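Local coordinates for protein Abbfa_003403 (Acinetobacter baumannii, PDB 4ZXH) that is a four-domain nonribosomal peptide synthetase whose condensation, adenylation, carrier and thioesterase domains probably build and release a small peptide-like product, at residues 1268-1273 with 1294-1299; 1262-1267 with 1276-1281. All blocks are in the same frame, centred on the assembly; numbering follows the deposited sequence.

Contact 1 (1268-1273 with 1294-1299); sequences KDEQED and PGDHSS
Lys1268 to Glu1270 and Pro1294 to Asp1296 run alongside each other in the same direction without forming a regular strand, and they close in from 5.6 Å between the CA atoms of Lys1268 and Pro1294 to 4.1 Å between those of Glu1270 and Asp1296. Asp1269 grips Gly1295 at two points: its N donates to Gly1295 O (2.9 Å), and its OD2 accepts Gly1295 N (2.8 Å) on the anti side, 26° out of the carboxylate plane. With CG beside the backbone N (chi1 -61°), OD2 turns to Gly1295 N while Asp1269 N takes Gly1295 O, and two successive peptides are held. Glu1270 bends at chi2 and offers the anti lone pair of OE1 to His1297 N (2.9 Å), while its OE2 accepts Glu1272 N, so both oxygens are tied down. Within 1294-1299, Asp1296 OD1 accepts Ser1299 N (2.8 Å), an Asx motif, and Asp1296 N donates to Ser1299 OG. Lys1268 lays its CE and NZ obliquely against the Pro1294 ring. The bond from Glu1270 OE1 holds His1297 N, and His1297 O accepts from Trp1136 NE1; His1297 ND1 bonds Asp1164 and its side chain touches Cys1137, consistent with a catalytic triad. Both segments are loops at strand ends, one following strand 1262-1267 and the other joining edge strand 1288-1293 to helix 1303-1316.

Contact 2 (1262-1267 with 1276-1281); sequences ILLVKA and ESLGWD
Lys1266 reaches from strand 1262-1267 to the backbone of Glu1276 with a fully extended side chain. Its CB points at the loop, and CG lies anti to the backbone N (chi1 174°); the side chain also touches Gln1290 and Asp1292 of strand 1288-1293. CD then comes within 3.5 Å of Glu1276 O, CE lies 4.2 Å from Leu1278 CD2, and NZ hydrogen-bonds Glu1276 O at 3.2 Å. The ammonium sits above the carbonyl plane, 44° out of it, and the same oxygen also accepts from Gln1290 NE2. The poorly ordered carboxylate of Glu1276 is near NZ but not paired with it. Two residues back on the same face, Leu1264 lays its two methyls against the loop: CD1 meets Leu1278 CD1, and CD2 packs against Ser1277 O (3.6 Å) and, obliquely, Trp1280 CD1 (3.9 Å). Trp1280 is set by its NE1 bond to Thr1165 O and an edge-to-face meeting with Tyr1144. A type I' turn from Ser1277 to Trp1280, closed by Trp1280 N to Ser1277 O, presents Leu1278 to the strand and against Asp1164. The loop lies beside an inner strand of the alpha/beta-hydrolase sheet of the thioesterase domain, next to its probable catalytic aspartate.

How the contacts relate
Along the chain, strand 1262-1267 comes first and runs straight into 1268-1273; the loop then turns back through 1276-1281, where contact 2 closes it over the strand with eight residues between. The chain next forms edge strand 1288-1293 and enters 1294-1299, where contact 1 shuts a longer excursion of twenty residues. The segments alternate, so the two contacts cross rather than nest, and their centres lie about 12 Å apart. Ala1267 joins them: its CB packs against Asp1296 O (3.2 Å), while its N bonds Asp1164 OD1. Contact 2 joins strand 1262-1267 to its own following loop, contact 1 the loops after strands 1262-1267 and 1288-1293, both near the presumed Cys1137, His1297 and Asp1164 triad.

Contact 1 (1268-1273 with 1294-1299)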
loop_
_atom_site.group_PDB
_atom_site.type_symbol
_atom_site.label_atom_id
_atom_site.label_comp_id
_atom_site.label_asym_id
_atom_site.label_seq_id
_atom_site.Cartn_x
_atom_site.Cartn_y
_atom_site.Cartn_z
ATOM N N LYS A 1268 -22.718 -36.125 31.826
ATOM C CA LYS A 1268 -22.822 -37.524 32.244
ATOM C C LYS A 1268 -21.494 -38.255 32.110
ATOM O O LYS A 1268 -21.314 -39.324 32.686
ATOM C CB LYS A 1268 -23.915 -38.266 31.454
ATOM C CG LYS A 1268 -23.498 -38.806 30.083
ATOM C CD LYS A 1268 -24.686 -39.429 29.351
ATOM C CE LYS A 1268 -24.371 -39.698 27.887
ATOM N NZ LYS A 1268 -25.608 -39.925 27.056
ATOM N N ASP A 1269 -20.558 -37.669 31.375
ATOM C CA ASP A 1269 -19.264 -38.311 31.162
ATOM C C ASP A 1269 -18.189 -37.782 32.124
ATOM O O ASP A 1269 -17.010 -38.122 31.993
ATOM C CB ASP A 1269 -18.814 -38.128 29.710
ATOM C CG ASP A 1269 -19.794 -38.751 28.703
ATOM O OD1 ASP A 1269 -20.181 -39.932 28.884
ATOM O OD2 ASP A 1269 -20.187 -38.053 27.731
ATOM N N GLU A 1270 -18.596 -36.968 33.097
ATOM C CA GLU A 1270 -17.652 -36.445 34.082
ATOM C C GLU A 1270 -17.199 -37.546 35.056
ATOM O O GLU A 1270 -18.018 -38.180 35.715
ATOM C CB GLU A 1270 -18.275 -35.259 34.834
ATOM C CG GLU A 1270 -17.417 -34.654 35.953
ATOM C CD GLU A 1270 -15.990 -34.358 35.530
ATOM O OE1 GLU A 1270 -15.799 -33.585 34.560
ATOM O OE2 GLU A 1270 -15.059 -34.905 36.173
ATOM N N GLN A 1271 -15.889 -37.762 35.131
ATOM C CA GLN A 1271 -15.292 -38.819 35.955
ATOM C C GLN A 1271 -15.453 -38.569 37.440
ATOM O O GLN A 1271 -15.610 -39.515 38.221
ATOM C CB GLN A 1271 -13.790 -38.970 35.662
ATOM C CG GLN A 1271 -13.436 -39.451 34.262
ATOM C CD GLN A 1271 -14.054 -40.786 33.921
ATOM O OE1 GLN A 1271 -14.120 -41.688 34.759
ATOM N NE2 GLN A 1271 -14.513 -40.924 32.681
ATOM N N GLU A 1272 -15.368 -37.300 37.832
ATOM C CA GLU A 1272 -15.361 -36.950 39.253
ATOM C C GLU A 1272 -16.769 -37.074 39.865
ATOM O O GLU A 1272 -17.748 -36.518 39.345
ATOM C CB GLU A 1272 -14.795 -35.544 39.434
ATOM C CG GLU A 1272 -14.133 -35.283 40.763
ATOM C CD GLU A 1272 -13.531 -33.884 40.846
ATOM O OE1 GLU A 1272 -13.363 -33.242 39.778
ATOM O OE2 GLU A 1272 -13.243 -33.427 41.977
ATOM N N ASP A 1273 -16.863 -37.829 40.954
ATOM C CA ASP A 1273 -18.144 -38.121 41.602
ATOM C C ASP A 1273 -18.600 -37.012 42.568
ATOM O O ASP A 1273 -17.958 -36.755 43.594
ATOM C CB ASP A 1273 -18.056 -39.452 42.348
ATOM C CG ASP A 1273 -19.431 -40.019 42.718
ATOM O OD1 ASP A 1273 -20.454 -39.487 42.206
ATOM O OD2 ASP A 1273 -19.484 -41.001 43.518
ATOM N N PRO A 1294 -24.279 -35.849 27.105
ATOM C CA PRO A 1294 -22.866 -36.113 26.785
ATOM C C PRO A 1294 -21.920 -34.965 27.127
ATOM O O PRO A 1294 -22.286 -33.800 26.980
ATOM C CB PRO A 1294 -22.890 -36.339 25.274
ATOM C CG PRO A 1294 -24.245 -36.907 25.028
ATOM C CD PRO A 1294 -25.164 -36.178 25.979
ATOM N N GLY A 1295 -20.715 -35.311 27.582
ATOM C CA GLY A 1295 -19.665 -34.346 27.875
ATOM C C GLY A 1295 -19.246 -34.434 29.328
ATOM O O GLY A 1295 -19.928 -35.090 30.130
ATOM N N ASP A 1296 -18.124 -33.798 29.676
ATOM C CA ASP A 1296 -17.710 -33.713 31.083
ATOM C C ASP A 1296 -17.942 -32.295 31.565
ATOM O O ASP A 1296 -18.605 -31.518 30.877
ATOM C CB ASP A 1296 -16.248 -34.137 31.290
ATOM C CG ASP A 1296 -15.255 -33.336 30.453
ATOM O OD1 ASP A 1296 -15.380 -32.099 30.313
ATOM O OD2 ASP A 1296 -14.308 -33.958 29.936
ATOM N N HIS A 1297 -17.380 -31.957 32.724
ATOM C CA HIS A 1297 -17.634 -30.676 33.366
ATOM C C HIS A 1297 -17.272 -29.485 32.487
ATOM O O HIS A 1297 -17.960 -28.466 32.501
ATOM C CB HIS A 1297 -16.869 -30.584 34.684
ATOM C CG HIS A 1297 -17.214 -29.374 35.486
ATOM N ND1 HIS A 1297 -18.463 -29.186 36.046
ATOM C CD2 HIS A 1297 -16.492 -28.274 35.798
ATOM C CE1 HIS A 1297 -18.486 -28.034 36.692
ATOM N NE2 HIS A 1297 -17.301 -27.460 36.557
ATOM N N SER A 1298 -16.195 -29.608 31.720
ATOM C CA SER A 1298 -15.851 -28.573 30.749
ATOM C C SER A 1298 -16.488 -28.752 29.350
ATOM O O SER A 1298 -17.055 -27.812 28.801
ATOM C CB SER A 1298 -14.336 -28.490 30.615
ATOM O OG SER A 1298 -13.834 -27.669 31.646
ATOM N N SER A 1299 -16.397 -29.955 28.791
ATOM C CA SER A 1299 -16.737 -30.192 27.396
ATOM C C SER A 1299 -18.229 -30.115 27.112
ATOM O O SER A 1299 -18.636 -30.046 25.956
ATOM C CB SER A 1299 -16.206 -31.557 26.948
ATOM O OG SER A 1299 -16.775 -32.616 27.707
#

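Contact 2 (1262-1267 with 1276-1281)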
loop_
_atom_site.group_PDB
_atom_site.type_symbol
_atom_site.label_atom_id
_atom_site.label_comp_id
_atom_site.label_asym_id
_atom_site.label_seq_id
_atom_site.Cartn_x
_atom_site.Cartn_y
_atom_site.Cartn_z
ATOM N N ILE A 1262 -36.032 -25.405 38.774
ATOM C CA ILE A 1262 -34.655 -25.557 38.312
ATOM C C ILE A 1262 -34.513 -26.600 37.221
ATOM O O ILE A 1262 -35.086 -27.687 37.311
ATOM C CB ILE A 1262 -33.724 -25.954 39.480
ATOM C CG1 ILE A 1262 -33.599 -24.811 40.481
ATOM C CG2 ILE A 1262 -32.345 -26.338 38.978
ATOM C CD1 ILE A 1262 -32.837 -25.203 41.707
ATOM N N LEU A 1263 -33.745 -26.268 36.192
ATOM C CA LEU A 1263 -33.295 -27.257 35.220
ATOM C C LEU A 1263 -31.813 -27.511 35.450
ATOM O O LEU A 1263 -30.988 -26.601 35.268
ATOM C CB LEU A 1263 -33.544 -26.783 33.783
ATOM C CG LEU A 1263 -32.919 -27.616 32.663
ATOM C CD1 LEU A 1263 -33.527 -28.997 32.652
ATOM C CD2 LEU A 1263 -33.108 -26.935 31.310
ATOM N N LEU A 1264 -31.474 -28.731 35.874
ATOM C CA LEU A 1264 -30.069 -29.094 36.061
ATOM C C LEU A 1264 -29.573 -30.014 34.951
ATOM O O LEU A 1264 -30.027 -31.153 34.829
ATOM C CB LEU A 1264 -29.860 -29.756 37.419
ATOM C CG LEU A 1264 -28.463 -30.338 37.661
ATOM C CD1 LEU A 1264 -27.417 -29.268 37.661
ATOM C CD2 LEU A 1264 -28.434 -31.107 38.963
ATOM N N VAL A 1265 -28.654 -29.509 34.136
ATOM C CA VAL A 1265 -28.076 -30.285 33.046
ATOM C C VAL A 1265 -26.768 -30.908 33.526
ATOM O O VAL A 1265 -25.803 -30.199 33.823
ATOM C CB VAL A 1265 -27.821 -29.406 31.785
ATOM C CG1 VAL A 1265 -27.167 -30.210 30.689
ATOM C CG2 VAL A 1265 -29.130 -28.797 31.269
ATOM N N LYS A 1266 -26.730 -32.231 33.627
ATOM C CA LYS A 1266 -25.544 -32.886 34.151
ATOM C C LYS A 1266 -24.672 -33.451 33.041
ATOM O O LYS A 1266 -25.149 -34.132 32.125
ATOM C CB LYS A 1266 -25.929 -33.996 35.124
ATOM C CG LYS A 1266 -24.746 -34.818 35.591
ATOM C CD LYS A 1266 -25.109 -35.692 36.770
ATOM C CE LYS A 1266 -23.970 -36.637 37.104
ATOM N NZ LYS A 1266 -24.488 -37.827 37.859
ATOM N N ALA A 1267 -23.388 -33.139 33.116
ATOM C CA ALA A 1267 -22.396 -33.737 32.242
ATOM C C ALA A 1267 -22.220 -35.203 32.644
ATOM O O ALA A 1267 -21.656 -35.490 33.697
ATOM C CB ALA A 1267 -21.083 -32.971 32.347
ATOM N N GLU A 1276 -25.430 -38.281 42.356
ATOM C CA GLU A 1276 -26.375 -38.327 41.236
ATOM C C GLU A 1276 -26.805 -36.945 40.777
ATOM O O GLU A 1276 -26.983 -36.716 39.587
ATOM C CB GLU A 1276 -27.626 -39.130 41.596
ATOM C CG GLU A 1276 -27.426 -40.634 41.716
ATOM C CD GLU A 1276 -26.867 -41.282 40.449
ATOM O OE1 GLU A 1276 -27.109 -40.757 39.336
ATOM O OE2 GLU A 1276 -26.197 -42.332 40.574
ATOM N N SER A 1277 -26.968 -36.028 41.724
ATOM C CA SER A 1277 -27.537 -34.719 41.428
ATOM C C SER A 1277 -26.565 -33.593 41.704
ATOM O O SER A 1277 -26.991 -32.461 41.946
ATOM C CB SER A 1277 -28.791 -34.502 42.255
ATOM O OG SER A 1277 -29.665 -35.598 42.086
ATOM N N LEU A 1278 -25.270 -33.908 41.702
ATOM C CA LEU A 1278 -24.235 -32.970 42.130
ATOM C C LEU A 1278 -24.516 -32.388 43.529
ATOM O O LEU A 1278 -23.991 -31.330 43.887
ATOM C CB LEU A 1278 -24.087 -31.837 41.100
ATOM C CG LEU A 1278 -23.957 -32.326 39.661
ATOM C CD1 LEU A 1278 -23.715 -31.176 38.703
ATOM C CD2 LEU A 1278 -22.857 -33.351 39.551
ATOM N N GLY A 1279 -25.330 -33.082 44.320
ATOM C CA GLY A 1279 -25.617 -32.641 45.668
ATOM C C GLY A 1279 -26.881 -31.808 45.820
ATOM O O GLY A 1279 -27.253 -31.464 46.936
ATOM N N TRP A 1280 -27.571 -31.494 44.725
ATOM C CA TRP A 1280 -28.732 -30.596 44.817
ATOM C C TRP A 1280 -29.921 -31.217 45.530
ATOM O O TRP A 1280 -30.812 -30.504 45.997
ATOM C CB TRP A 1280 -29.167 -30.110 43.425
ATOM C CG TRP A 1280 -28.291 -29.013 42.934
ATOM C CD1 TRP A 1280 -27.234 -29.133 42.089
ATOM C CD2 TRP A 1280 -28.355 -27.628 43.306
ATOM N NE1 TRP A 1280 -26.651 -27.906 41.879
ATOM C CE2 TRP A 1280 -27.316 -26.962 42.620
ATOM C CE3 TRP A 1280 -29.203 -26.881 44.133
ATOM C CZ2 TRP A 1280 -27.087 -25.584 42.747
ATOM C CZ3 TRP A 1280 -28.977 -25.499 44.254
ATOM C CH2 TRP A 1280 -27.931 -24.873 43.561
ATOM N N ASP A 1281 -29.935 -32.540 45.619
ATOM C CA ASP A 1281 -30.976 -33.227 46.369
ATOM C C ASP A 1281 -31.016 -32.797 47.841
ATOM O O ASP A 1281 -31.968 -33.114 48.546
ATOM C CB ASP A 1281 -30.806 -34.755 46.276
ATOM C CG ASP A 1281 -29.418 -35.234 46.697
ATOM O OD1 ASP A 1281 -28.418 -34.564 46.363
ATOM O OD2 ASP A 1281 -29.326 -36.277 47.382
#